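Local atomic coordinates of erythromycin dehydratase (Saccharopolyspora erythraea, PDB entry 3EL6), a protein that probably dehydrates a beta-hydroxyacyl chain carried by the acyl carrier protein to the alpha,beta-unsaturated intermediate during assembly of the erythromycin polyketide. Residues A[55-60]-A[113-118]; A[105-110]-A[148-153]; A[181-186]-A[198-203]. One frame throughout, in Å; residues are numbered along the deposited sequence.

Contact 1: A[55-60]-A[113-118]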
loop_
_atom_site.group_PDB
_atom_site.type_symbol
_atom_site.label_atom_id
_atom_site.label_comp_id
_atom_site.label_asym_id
_atom_site.label_seq_id
_atom_site.Cartn_x
_atom_site.Cartn_y
_atom_site.Cartn_z
ATOM N N THR A 55 5.970 4.568 -4.290
ATOM C CA THR A 55 6.841 5.548 -3.619
ATOM C C THR A 55 7.977 6.022 -4.551
ATOM O O THR A 55 8.371 5.301 -5.464
ATOM C CB THR A 55 7.280 5.069 -2.228
ATOM O OG1 THR A 55 6.117 4.474 -1.575
ATOM C CG2 THR A 55 7.827 6.268 -1.328
ATOM N N GLY A 56 8.383 7.264 -4.377
ATOM C CA GLY A 56 9.457 7.840 -5.214
ATOM C C GLY A 56 10.111 9.004 -4.497
ATOM O O GLY A 56 9.846 9.272 -3.305
ATOM N N ARG A 57 10.971 9.722 -5.210
ATOM C CA ARG A 57 11.788 10.746 -4.578
ATOM C C ARG A 57 12.171 11.658 -5.690
ATOM O O ARG A 57 12.410 11.169 -6.778
ATOM C CB ARG A 57 13.029 10.085 -4.009
ATOM C CG ARG A 57 13.821 10.962 -3.056
ATOM C CD ARG A 57 14.855 10.086 -2.221
ATOM N NE ARG A 57 14.192 9.242 -1.195
ATOM C CZ ARG A 57 14.401 7.930 -0.973
ATOM N NH1 ARG A 57 15.277 7.242 -1.691
ATOM N NH2 ARG A 57 13.718 7.289 -0.026
ATOM N N LEU A 58 12.161 12.948 -5.419
ATOM C CA LEU A 58 12.548 14.010 -6.366
ATOM C C LEU A 58 13.741 14.719 -5.734
ATOM O O LEU A 58 13.724 15.001 -4.538
ATOM C CB LEU A 58 11.441 15.067 -6.423
ATOM C CG LEU A 58 10.583 15.087 -7.667
ATOM C CD1 LEU A 58 10.529 13.717 -8.271
ATOM C CD2 LEU A 58 9.235 15.608 -7.317
ATOM N N SER A 59 14.733 15.110 -6.531
ATOM C CA SER A 59 15.761 16.000 -5.992
ATOM C C SER A 59 16.483 16.679 -7.153
ATOM O O SER A 59 16.582 16.108 -8.224
ATOM C CB SER A 59 16.785 15.215 -5.211
ATOM O OG SER A 59 17.477 14.348 -6.095
ATOM N N THR A 60 16.947 17.898 -6.939
ATOM C CA THR A 60 17.721 18.581 -7.996
ATOM C C THR A 60 18.985 17.832 -8.376
ATOM O O THR A 60 19.454 17.919 -9.515
ATOM C CB THR A 60 18.016 20.011 -7.605
ATOM O OG1 THR A 60 18.645 20.011 -6.320
ATOM C CG2 THR A 60 16.754 20.789 -7.441
ATOM N N GLY A 113 15.666 17.603 -1.111
ATOM C CA GLY A 113 14.848 16.722 -1.977
ATOM C C GLY A 113 13.492 16.475 -1.330
ATOM O O GLY A 113 13.200 17.025 -0.271
ATOM N N ALA A 114 12.659 15.644 -1.950
ATOM C CA ALA A 114 11.322 15.366 -1.414
ATOM C C ALA A 114 10.978 13.920 -1.668
ATOM O O ALA A 114 11.399 13.346 -2.692
ATOM C CB ALA A 114 10.288 16.301 -2.085
ATOM N N LEU A 115 10.286 13.277 -0.715
ATOM C CA LEU A 115 9.749 11.953 -0.960
ATOM C C LEU A 115 8.367 12.157 -1.546
ATOM O O LEU A 115 7.689 13.143 -1.242
ATOM C CB LEU A 115 9.649 11.154 0.370
ATOM C CG LEU A 115 10.980 10.851 1.017
ATOM C CD1 LEU A 115 10.845 10.471 2.515
ATOM C CD2 LEU A 115 11.592 9.728 0.261
ATOM N N LEU A 116 7.922 11.188 -2.338
ATOM C CA LEU A 116 6.627 11.220 -3.002
ATOM C C LEU A 116 5.928 9.903 -2.668
ATOM O O LEU A 116 6.584 8.842 -2.520
ATOM C CB LEU A 116 6.825 11.197 -4.529
ATOM C CG LEU A 116 7.593 12.414 -5.013
ATOM C CD1 LEU A 116 8.082 12.126 -6.492
ATOM C CD2 LEU A 116 6.703 13.607 -4.870
ATOM N N ARG A 117 4.610 9.973 -2.530
ATOM C CA ARG A 117 3.820 8.741 -2.293
ATOM C C ARG A 117 2.476 8.907 -2.985
ATOM O O ARG A 117 1.772 9.913 -2.776
ATOM C CB ARG A 117 3.720 8.514 -0.771
ATOM C CG ARG A 117 2.782 7.364 -0.303
ATOM C CD ARG A 117 3.387 6.014 0.117
ATOM N NE ARG A 117 4.789 5.814 0.432
ATOM C CZ ARG A 117 5.236 5.545 1.645
ATOM N NH1 ARG A 117 4.379 5.526 2.691
ATOM N NH2 ARG A 117 6.528 5.348 1.850
ATOM N N MET A 118 2.116 7.968 -3.874
ATOM C CA MET A 118 0.821 8.002 -4.522
ATOM C C MET A 118 0.041 6.775 -4.067
ATOM O O MET A 118 0.618 5.712 -3.963
ATOM C CB MET A 118 0.952 7.949 -6.059
ATOM C CG MET A 118 1.472 9.206 -6.671
ATOM S SD MET A 118 1.358 8.917 -8.425
ATOM C CE MET A 118 2.646 7.680 -8.698
#

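Contact 2: A[105-110]-A[148-153]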
loop_
_atom_site.group_PDB
_atom_site.type_symbol
_atom_site.label_atom_id
_atom_site.label_comp_id
_atom_site.label_asym_id
_atom_site.label_seq_id
_atom_site.Cartn_x
_atom_site.Cartn_y
_atom_site.Cartn_z
ATOM N N ARG A 105 -1.412 23.025 -2.819
ATOM C CA ARG A 105 -0.093 23.571 -2.648
ATOM C C ARG A 105 0.975 22.929 -3.527
ATOM O O ARG A 105 1.157 21.698 -3.528
ATOM C CB ARG A 105 0.288 23.350 -1.205
ATOM C CG ARG A 105 -0.464 22.161 -0.634
ATOM C CD ARG A 105 -0.684 22.381 0.820
ATOM N NE ARG A 105 0.614 22.415 1.480
ATOM C CZ ARG A 105 1.338 21.319 1.630
ATOM N NH1 ARG A 105 2.521 21.381 2.237
ATOM N NH2 ARG A 105 0.844 20.164 1.159
ATOM N N PRO A 106 1.679 23.760 -4.288
ATOM C CA PRO A 106 2.843 23.282 -5.016
ATOM C C PRO A 106 3.863 22.769 -4.027
ATOM O O PRO A 106 3.851 23.144 -2.864
ATOM C CB PRO A 106 3.355 24.529 -5.754
ATOM C CG PRO A 106 2.690 25.654 -5.069
ATOM C CD PRO A 106 1.342 25.131 -4.655
ATOM N N LEU A 107 4.676 21.838 -4.467
ATOM C CA LEU A 107 5.684 21.265 -3.633
ATOM C C LEU A 107 6.839 22.265 -3.715
ATOM O O LEU A 107 7.270 22.637 -4.812
ATOM C CB LEU A 107 6.088 19.938 -4.252
ATOM C CG LEU A 107 6.442 18.705 -3.429
ATOM C CD1 LEU A 107 6.766 17.499 -4.312
ATOM C CD2 LEU A 107 7.556 19.005 -2.444
ATOM N N VAL A 108 7.329 22.708 -2.572
ATOM C CA VAL A 108 8.479 23.591 -2.541
ATOM C C VAL A 108 9.731 22.778 -2.311
ATOM O O VAL A 108 9.861 22.095 -1.282
ATOM C CB VAL A 108 8.369 24.652 -1.433
ATOM C CG1 VAL A 108 9.585 25.515 -1.448
ATOM C CG2 VAL A 108 7.145 25.505 -1.649
ATOM N N LEU A 109 10.662 22.835 -3.263
ATOM C CA LEU A 109 11.847 21.989 -3.171
ATOM C C LEU A 109 12.918 22.639 -2.331
ATOM O O LEU A 109 13.428 23.736 -2.639
ATOM C CB LEU A 109 12.413 21.576 -4.533
ATOM C CG LEU A 109 12.061 20.184 -5.040
ATOM C CD1 LEU A 109 13.036 19.791 -6.166
ATOM C CD2 LEU A 109 12.083 19.139 -3.923
ATOM N N ALA A 110 13.213 21.905 -1.262
ATOM C CA ALA A 110 14.115 22.249 -0.194
ATOM C C ALA A 110 15.335 21.390 -0.415
ATOM O O ALA A 110 15.221 20.143 -0.469
ATOM C CB ALA A 110 13.473 21.874 1.148
ATOM N N SER A 148 2.428 15.457 3.549
ATOM C CA SER A 148 1.399 16.443 3.344
ATOM C C SER A 148 0.745 16.119 2.000
ATOM O O SER A 148 1.431 15.699 1.089
ATOM C CB SER A 148 2.009 17.845 3.203
ATOM O OG SER A 148 0.970 18.796 3.393
ATOM N N GLN A 149 -0.542 16.383 1.873
ATOM C CA GLN A 149 -1.251 16.074 0.624
ATOM C C GLN A 149 -1.046 17.180 -0.407
ATOM O O GLN A 149 -1.230 18.353 -0.065
ATOM C CB GLN A 149 -2.741 15.919 0.851
ATOM C CG GLN A 149 -3.431 15.480 -0.431
ATOM C CD GLN A 149 -4.842 15.131 -0.223
ATOM O OE1 GLN A 149 -5.735 15.715 -0.836
ATOM N NE2 GLN A 149 -5.076 14.143 0.615
ATOM N N HIS A 150 -0.636 16.840 -1.633
ATOM C CA HIS A 150 -0.435 17.887 -2.653
ATOM C C HIS A 150 -1.423 17.811 -3.817
ATOM O O HIS A 150 -1.670 18.835 -4.486
ATOM C CB HIS A 150 0.994 17.886 -3.190
ATOM C CG HIS A 150 1.957 18.487 -2.214
ATOM N ND1 HIS A 150 2.230 19.837 -2.176
ATOM C CD2 HIS A 150 2.656 17.925 -1.196
ATOM C CE1 HIS A 150 3.063 20.083 -1.170
ATOM N NE2 HIS A 150 3.337 18.940 -0.560
ATOM N N ALA A 151 -1.996 16.624 -4.054
ATOM C CA ALA A 151 -2.972 16.502 -5.160
ATOM C C ALA A 151 -3.928 15.355 -4.872
ATOM O O ALA A 151 -3.571 14.428 -4.158
ATOM C CB ALA A 151 -2.263 16.240 -6.459
ATOM N N THR A 152 -5.074 15.382 -5.540
ATOM C CA THR A 152 -6.000 14.274 -5.490
ATOM C C THR A 152 -6.807 14.273 -6.776
ATOM O O THR A 152 -7.046 15.336 -7.382
ATOM C CB THR A 152 -6.964 14.384 -4.278
ATOM O OG1 THR A 152 -7.721 13.169 -4.181
ATOM C CG2 THR A 152 -7.921 15.545 -4.463
ATOM N N GLY A 153 -7.209 13.101 -7.219
ATOM C CA GLY A 153 -7.972 13.028 -8.466
ATOM C C GLY A 153 -8.605 11.664 -8.647
ATOM O O GLY A 153 -8.773 10.903 -7.665
HETATM O O HOH W 1 0.437 20.438 -5.448
#

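Contact 3: A[181-186]-A[198-203]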
loop_
_atom_site.group_PDB
_atom_site.type_symbol
_atom_site.label_atom_id
_atom_site.label_comp_id
_atom_site.label_asym_id
_atom_site.label_seq_id
_atom_site.Cartn_x
_atom_site.Cartn_y
_atom_site.Cartn_z
ATOM N N ASP A 181 10.860 37.927 -26.553
ATOM C CA ASP A 181 11.062 38.230 -25.137
ATOM C C ASP A 181 10.016 37.528 -24.269
ATOM O O ASP A 181 9.657 38.009 -23.195
ATOM C CB ASP A 181 11.020 39.731 -24.893
ATOM C CG ASP A 181 9.822 40.371 -25.547
ATOM O OD1 ASP A 181 8.685 39.860 -25.299
ATOM O OD2 ASP A 181 10.031 41.359 -26.324
ATOM N N HIS A 182 9.507 36.407 -24.762
ATOM C CA HIS A 182 8.469 35.684 -24.003
ATOM C C HIS A 182 8.973 35.332 -22.601
ATOM O O HIS A 182 8.321 35.656 -21.623
ATOM C CB HIS A 182 8.032 34.412 -24.759
ATOM C CG HIS A 182 7.042 33.584 -23.991
ATOM N ND1 HIS A 182 5.719 33.935 -23.868
ATOM C CD2 HIS A 182 7.206 32.466 -23.238
ATOM C CE1 HIS A 182 5.089 33.043 -23.110
ATOM N NE2 HIS A 182 5.973 32.140 -22.715
ATOM N N TYR A 183 10.133 34.675 -22.510
ATOM C CA TYR A 183 10.638 34.171 -21.215
ATOM C C TYR A 183 11.210 35.304 -20.364
ATOM O O TYR A 183 11.129 35.281 -19.124
ATOM C CB TYR A 183 11.634 33.011 -21.410
ATOM C CG TYR A 183 10.921 31.739 -21.860
ATOM C CD1 TYR A 183 10.089 31.038 -20.967
ATOM C CD2 TYR A 183 11.009 31.293 -23.187
ATOM C CE1 TYR A 183 9.377 29.897 -21.387
ATOM C CE2 TYR A 183 10.298 30.144 -23.621
ATOM C CZ TYR A 183 9.496 29.460 -22.696
ATOM O OH TYR A 183 8.821 28.364 -23.114
ATOM N N ASP A 184 11.757 36.319 -21.047
ATOM C CA ASP A 184 12.211 37.548 -20.371
ATOM C C ASP A 184 11.042 38.226 -19.692
ATOM O O ASP A 184 11.099 38.545 -18.507
ATOM C CB ASP A 184 12.868 38.518 -21.356
ATOM C CG ASP A 184 14.185 37.997 -21.913
ATOM O OD1 ASP A 184 14.896 37.277 -21.180
ATOM O OD2 ASP A 184 14.521 38.316 -23.099
ATOM N N GLY A 185 9.974 38.450 -20.446
ATOM C CA GLY A 185 8.741 38.990 -19.896
ATOM C C GLY A 185 8.278 38.211 -18.669
ATOM O O GLY A 185 7.959 38.796 -17.615
ATOM N N LEU A 186 8.204 36.886 -18.795
ATOM C CA LEU A 186 7.751 36.086 -17.668
ATOM C C LEU A 186 8.661 36.245 -16.449
ATOM O O LEU A 186 8.172 36.387 -15.308
ATOM C CB LEU A 186 7.602 34.618 -18.069
ATOM C CG LEU A 186 6.316 34.331 -18.835
ATOM C CD1 LEU A 186 6.326 32.894 -19.283
ATOM C CD2 LEU A 186 5.139 34.571 -17.940
ATOM N N GLN A 198 12.371 26.279 -21.352
ATOM C CA GLN A 198 12.082 27.223 -22.431
ATOM C C GLN A 198 11.773 26.420 -23.683
ATOM O O GLN A 198 12.449 26.520 -24.722
ATOM C CB GLN A 198 13.286 28.156 -22.583
ATOM C CG GLN A 198 13.461 28.976 -21.351
ATOM C CD GLN A 198 14.635 29.915 -21.428
ATOM O OE1 GLN A 198 15.220 30.073 -22.507
ATOM N NE2 GLN A 198 15.013 30.510 -20.298
ATOM N N ALA A 199 10.685 25.649 -23.642
ATOM C CA ALA A 199 10.456 24.618 -24.636
ATOM C C ALA A 199 9.411 25.019 -25.688
ATOM O O ALA A 199 9.106 24.221 -26.554
ATOM C CB ALA A 199 10.008 23.282 -23.952
ATOM N N LEU A 200 8.855 26.221 -25.587
ATOM C CA LEU A 200 8.000 26.751 -26.691
ATOM C C LEU A 200 8.928 27.140 -27.850
ATOM O O LEU A 200 9.730 28.053 -27.683
ATOM C CB LEU A 200 7.217 27.960 -26.186
ATOM C CG LEU A 200 6.154 27.655 -25.136
ATOM C CD1 LEU A 200 5.572 29.012 -24.612
ATOM C CD2 LEU A 200 5.000 26.852 -25.717
ATOM N N ARG A 201 8.934 26.376 -28.930
ATOM C CA ARG A 201 9.921 26.577 -30.020
ATOM C C ARG A 201 9.317 27.497 -31.134
ATOM O O ARG A 201 10.046 28.232 -31.844
ATOM C CB ARG A 201 10.338 25.255 -30.630
ATOM C CG ARG A 201 10.975 24.244 -29.644
ATOM C CD ARG A 201 12.318 24.751 -28.999
ATOM N NE ARG A 201 12.598 23.886 -27.832
ATOM C CZ ARG A 201 13.471 24.141 -26.873
ATOM N NH1 ARG A 201 14.323 25.160 -27.002
ATOM N NH2 ARG A 201 13.535 23.338 -25.808
ATOM N N ALA A 202 7.998 27.420 -31.313
ATOM C CA ALA A 202 7.303 28.281 -32.313
ATOM C C ALA A 202 5.832 28.368 -31.933
ATOM O O ALA A 202 5.324 27.445 -31.274
ATOM C CB ALA A 202 7.444 27.645 -33.713
ATOM N N ALA A 203 5.150 29.474 -32.251
ATOM C CA ALA A 203 3.741 29.547 -31.912
ATOM C C ALA A 203 3.010 30.449 -32.922
ATOM O O ALA A 203 3.625 31.351 -33.543
ATOM C CB ALA A 203 3.550 30.125 -30.516
#

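Contact 1: A[55-60]-A[113-118]
Gly-56 and Leu-116 face each other as a hydrogen-bonded antiparallel pair, and both of their amides are satisfied across the strands: Gly-56 N reaches Leu-116 O at 3.0 Å, and Leu-116 N returns to Gly-56 O at 2.9 Å. Two residues along each strand, Leu-58 and Ala-114 repeat the exchange; Leu-58 N to Ala-114 O is 2.9 Å at 167°. Ala-114 O also receives a CA-H...O contact from Arg-57, whose CA is 3.2 Å from it. The non-hydrogen-bonded pairs Thr-55 with Arg-117 and Arg-57 with Leu-115 turn their backbone polar groups outward, to the neighbouring strands and to Leu-39 just before strand 40-45: Thr-55 bonds to Leu-41 and Ala-42, Arg-57 to Leu-39, Leu-115 to Ala-136 and Arg-117 to His-134.

On the face carrying Thr-55, the chain of Arg-117 bends at chi2 and chi3 (101° and 16°), which carries NE back to Thr-55 OG1, 2.8 Å away in a weak bond. The guanidinium's main partner is Asp-45 O of the second subunit, which accepts a hydrogen bond from Arg-117 NH1. Arg-57 runs alongside Leu-115, whose CD2 sits at the guanidinium edge, and Arg-57 NH2 donates to Ser-28 O of the second subunit. On the other face, Leu-58 CD1 presses on Leu-116 CD1 at a tight 3.4 Å, the side chains crossing at about a right angle beneath helix 79-93. Such antiparallel strands, wrapped on one face round a long helix, are characteristic of a hotdog fold, here with the opposite face turned to the second subunit.

Contact 2: A[105-110]-A[148-153]
His-150 ND1 donates to Arg-105 O in a short, straight bond of 2.5 Å and 168°. The carbonyl oxygen lies almost in the imidazole plane, although the ring nitrogen stands above the plane of the carbonyl. Arg-105 NH2 makes a second, weak bond to Gln-149 O, 3.0 Å away at the edge of the guanidinium. A water lies close to both Arg-105 O and His-150 O, but a bridge through it between the two backbones is doubtful.

Packing holds the ring from both faces. The bent chain of Arg-105 folds its guanidinium over one face of the His-150 ring, NH2 offset toward the rim and the planes 31° apart. Ser-148 OG lies over the guanidinium's other face. The imidazole therefore has the flat guanidinium of Arg-105 on one side and Leu-107 on the other, in a CH-pi contact where Leu-107 CG lies 4.3 Å from the centroid of the His-150 ring. Bond and packing together fix the ring's rotation.

As for the backbone, His-150 and Ala-151 both face Val-133 on strand 129-137. This is a classic beta bulge in strand 148-156, with its histidine fastening the loop that follows strand 97-103.

Contact 3: A[181-186]-A[198-203]
Tyr-183 lays one face of its ring against Gln-198 in a CH-pi contact, with Gln-198 CG 3.8 Å from the centroid of the Tyr-183 ring. The two side chains slide past each other in opposite directions, and the glutamine amide lies nearly parallel to the ring, the planes 14° apart. Beyond CG the Gln-198 chain is fully extended, running back along the phenol toward the helix; its NE2 is bonded to Tyr-193 O. Nearer the hydroxyl, Gln-198 CA comes within 3.4 Å of Tyr-183 CZ, so both backbone and side chain of this residue cover the ring.

The opposite face of the phenol is taken by His-182 from the same helix: its CD2 sits over the centre, while the edge of the imidazole is turned to Tyr-183. With CG anti to the backbone nitrogen (chi1 176°), the histidine also carries NE2 to 3.7 Å from Leu-200 CD1, the two side chains crossing at about a right angle.

The phenol's far end is held by polar groups. Leu-200 N donates to Tyr-183 OH over a long 3.3 Å but at 163°, arriving near the ring plane, and Gln-235 OE1 at the end of helix 227-235 is also bonded to this hydroxyl. Here a sandwiched tyrosine docks the first turn of helix 182-188 on the residues leading into strand 200-206 and on its first residue, Leu-200, beside helix 227-235, in a protein with a double hotdog fold.

Overall arrangement
Contacts 1 and 2 are neighbours, with centres 11 Å apart, and their segments alternate along the chain. Leu-107 and Leu-109 of contact 2 pack on Ala-114 of contact 1, and Leu-107 also reaches Leu-116, so the loop after strand 97-103 joins the apolar side of strand 114-123. Contact 3 follows later in sequence, about 16 Å away at the nearest atoms from either of the others, in a separate part of the dehydratase. All three involve strands of the antiparallel beta structure of the double hotdog fold. Contact 1 alone meets the second subunit, so its strand pair lies at the subunit interface.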